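Local coordinates for NifU like protein IscU (Streptococcus pyogenes, PDB 1SU0), which probably serves as a scaffold on which the desulfurase IscS assembles iron-sulfur clusters before they are handed to other proteins, at residues E56-A61 against M74-V79. Numbering follows the deposited sequence.
Sequences EDIAFA and MMTDAV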
ATOM      1  N   GLU A  56       4.228 -15.113   1.546  1.00 25.19           N
ATOM      2  CA  GLU A  56       5.229 -15.615   0.601  1.00 25.16           C
ATOM      3  C   GLU A  56       5.489 -14.557  -0.470  1.00 24.78           C
ATOM      4  O   GLU A  56       6.618 -14.096  -0.637  1.00 24.47           O
ATOM      5  CB  GLU A  56       4.741 -16.927  -0.053  1.00 25.43           C
ATOM      6  CG  GLU A  56       5.800 -18.020  -0.241  1.00 26.06           C
ATOM      7  CD  GLU A  56       6.653 -17.863  -1.495  1.00 26.93           C
ATOM      8  OE1 GLU A  56       6.263 -17.104  -2.418  1.00 26.96           O
ATOM      9  OE2 GLU A  56       7.719 -18.526  -1.562  1.00 27.39           O
ATOM     10  N   ASP A  57       4.432 -14.174  -1.182  1.00 24.48           N
ATOM     11  CA  ASP A  57       4.539 -13.191  -2.260  1.00 24.58           C
ATOM     12  C   ASP A  57       3.254 -12.364  -2.438  1.00 24.48           C
ATOM     13  O   ASP A  57       2.181 -12.738  -1.949  1.00 24.53           O
ATOM     14  CB  ASP A  57       4.937 -13.881  -3.582  1.00 24.45           C
ATOM     15  CG  ASP A  57       5.701 -12.949  -4.538  1.00 24.42           C
ATOM     16  OD1 ASP A  57       5.611 -13.155  -5.771  1.00 24.49           O
ATOM     17  OD2 ASP A  57       6.408 -11.987  -4.156  1.00 23.60           O
ATOM     18  N   ILE A  58       3.393 -11.241  -3.145  1.00 24.26           N
ATOM     19  CA  ILE A  58       2.310 -10.278  -3.358  1.00 23.98           C
ATOM     20  C   ILE A  58       2.479  -9.525  -4.681  1.00 24.30           C
ATOM     21  O   ILE A  58       3.602  -9.284  -5.136  1.00 23.97           O
ATOM     22  CB  ILE A  58       2.252  -9.286  -2.171  1.00 24.02           C
ATOM     23  CG1 ILE A  58       1.005  -8.417  -2.233  1.00 22.70           C
ATOM     24  CG2 ILE A  58       3.542  -8.433  -2.068  1.00 23.45           C
ATOM     25  CD1 ILE A  58       0.726  -7.727  -0.910  1.00 22.40           C
ATOM     26  N   ALA A  59       1.347  -9.162  -5.284  1.00 24.40           N
ATOM     27  CA  ALA A  59       1.314  -8.499  -6.578  1.00 24.87           C
ATOM     28  C   ALA A  59       0.017  -7.721  -6.756  1.00 25.16           C
ATOM     29  O   ALA A  59      -1.037  -8.110  -6.231  1.00 25.21           O
ATOM     30  CB  ALA A  59       1.462  -9.518  -7.703  1.00 25.06           C
ATOM     31  N   PHE A  60       0.104  -6.623  -7.504  1.00 25.23           N
ATOM     32  CA  PHE A  60      -1.049  -5.766  -7.736  1.00 25.42           C
ATOM     33  C   PHE A  60      -1.094  -5.110  -9.121  1.00 25.92           C
ATOM     34  O   PHE A  60      -0.082  -4.920  -9.807  1.00 25.59           O
ATOM     35  CB  PHE A  60      -1.162  -4.685  -6.663  1.00 25.40           C
ATOM     36  CG  PHE A  60      -0.437  -3.430  -7.012  1.00 25.17           C
ATOM     37  CD1 PHE A  60      -1.102  -2.380  -7.642  1.00 24.71           C
ATOM     38  CD2 PHE A  60       0.935  -3.310  -6.744  1.00 24.60           C
ATOM     39  CE1 PHE A  60      -0.427  -1.233  -8.003  1.00 23.80           C
ATOM     40  CE2 PHE A  60       1.612  -2.178  -7.087  1.00 22.84           C
ATOM     41  CZ  PHE A  60       0.936  -1.130  -7.721  1.00 24.46           C
ATOM     42  N   ALA A  61      -2.312  -4.748  -9.489  1.00 26.04           N
ATOM     43  CA  ALA A  61      -2.589  -4.137 -10.760  1.00 26.53           C
ATOM     44  C   ALA A  61      -3.849  -3.299 -10.617  1.00 27.08           C
ATOM     45  O   ALA A  61      -4.709  -3.592  -9.788  1.00 27.60           O
ATOM     46  CB  ALA A  61      -2.772  -5.201 -11.816  1.00 26.59           C
ATOM     47  N   MET A  74       4.381   0.848  -2.641  1.00 22.88           N
ATOM     48  CA  MET A  74       5.092   0.903  -1.361  1.00 23.59           C
ATOM     49  C   MET A  74       4.505  -0.061  -0.303  1.00 23.44           C
ATOM     50  O   MET A  74       5.227  -0.663   0.492  1.00 23.62           O
ATOM     51  CB  MET A  74       5.061   2.334  -0.843  1.00 24.05           C
ATOM     52  CG  MET A  74       5.808   3.347  -1.713  1.00 26.21           C
ATOM     53  SD  MET A  74       5.179   5.194  -1.329  1.00 35.61           S
ATOM     54  CE  MET A  74       6.724   6.259  -1.987  1.00 30.13           C
ATOM     55  N   MET A  75       3.191  -0.211  -0.294  1.00 23.87           N
ATOM     56  CA  MET A  75       2.536  -1.177   0.583  1.00 24.33           C
ATOM     57  C   MET A  75       3.114  -2.597   0.376  1.00 23.72           C
ATOM     58  O   MET A  75       3.414  -3.282   1.350  1.00 23.59           O
ATOM     59  CB  MET A  75       1.033  -1.143   0.343  1.00 24.95           C
ATOM     60  CG  MET A  75       0.224  -2.107   1.208  1.00 27.62           C
ATOM     61  SD  MET A  75       0.163  -3.912   0.437  1.00 35.36           S
ATOM     62  CE  MET A  75      -0.840  -3.565  -1.264  1.00 28.31           C
ATOM     63  N   THR A  76       3.316  -3.013  -0.873  1.00 23.00           N
ATOM     64  CA  THR A  76       3.829  -4.353  -1.160  1.00 22.99           C
ATOM     65  C   THR A  76       5.220  -4.549  -0.580  1.00 22.94           C
ATOM     66  O   THR A  76       5.525  -5.602  -0.048  1.00 22.70           O
ATOM     67  CB  THR A  76       3.911  -4.656  -2.689  1.00 23.10           C
ATOM     68  OG1 THR A  76       4.913  -3.834  -3.313  1.00 23.54           O
ATOM     69  CG2 THR A  76       2.605  -4.341  -3.412  1.00 22.95           C
ATOM     70  N   ASP A  77       6.067  -3.541  -0.715  1.00 22.83           N
ATOM     71  CA  ASP A  77       7.400  -3.620  -0.187  1.00 23.10           C
ATOM     72  C   ASP A  77       7.332  -3.807   1.332  1.00 23.87           C
ATOM     73  O   ASP A  77       8.129  -4.552   1.910  1.00 24.05           O
ATOM     74  CB  ASP A  77       8.169  -2.331  -0.471  1.00 23.07           C
ATOM     75  CG  ASP A  77       8.720  -2.244  -1.880  1.00 21.91           C
ATOM     76  OD1 ASP A  77       8.589  -3.178  -2.691  1.00 18.93           O
ATOM     77  OD2 ASP A  77       9.332  -1.228  -2.249  1.00 23.00           O
ATOM     78  N   ALA A  78       6.388  -3.114   1.969  1.00 24.30           N
ATOM     79  CA  ALA A  78       6.329  -3.027   3.433  1.00 24.32           C
ATOM     80  C   ALA A  78       5.800  -4.274   4.107  1.00 24.68           C
ATOM     81  O   ALA A  78       6.058  -4.484   5.290  1.00 25.59           O
ATOM     82  CB  ALA A  78       5.462  -1.837   3.867  1.00 23.89           C
ATOM     83  N   VAL A  79       5.038  -5.075   3.382  1.00 24.98           N
ATOM     84  CA  VAL A  79       4.291  -6.168   3.989  1.00 25.30           C
ATOM     85  C   VAL A  79       4.800  -7.552   3.593  1.00 25.69           C
ATOM     86  O   VAL A  79       4.433  -8.555   4.213  1.00 25.21           O
ATOM     87  CB  VAL A  79       2.780  -6.061   3.657  1.00 25.32           C
ATOM     88  CG1 VAL A  79       2.240  -4.705   4.091  1.00 25.79           C
ATOM     89  CG2 VAL A  79       2.508  -6.327   2.193  1.00 24.12           C
TER
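The core between sheet and helices of the NifU-type scaffold fold holds this contact, where Ile58 and Phe60 of strand 55-63 pack on the last turns of helix 66-79. The strand segment and the helix segment run antiparallel, at 174°, with their axes 8.9 Å apart at closest approach. Ile58 and Phe60 are two residues apart on the strand and both point at the helix. Ala59 between them points away.

Ile58 makes the largest part of the contact, and both of its branches touch the helix. Its CG2 lies 3.8 Å from CB of Thr76 and also nears the backbone O of that residue. The other branch is extended: CG1 is anti to the backbone N (chi1 -171°), and the chain continues straight to CD1. That methyl touches two side chains one helical turn apart, 3.8 Å from CG2 of Val79 and 4.1 Å from SD of Met75. Met75 does not point directly at the strand from its backbone. Bends at its second and third torsions bring the sulfur closer.

Thr76 turns its methyl to Phe60, with CG2 3.9 Å from CD2 and oblique to the ring. The hydroxyl of Thr76 is used within the helix, where OG1 hydrogen-bonds the backbone O of Ser73. The side chains meet across the segments through carbon and sulfur atoms alone, and all five touching residues are buried.

The Phe60 side chain is about 12 Å from the bound zinc ion, so the contact is packing away from the metal site. His24 meets the Phe60 ring edge-to-face. Ile58 also touches Leu46 and Val48 of the adjacent strand 43-50. On the helix side, Met75 and Val79 both touch Trp132 of helix 122-139, which brings that helix into the same core.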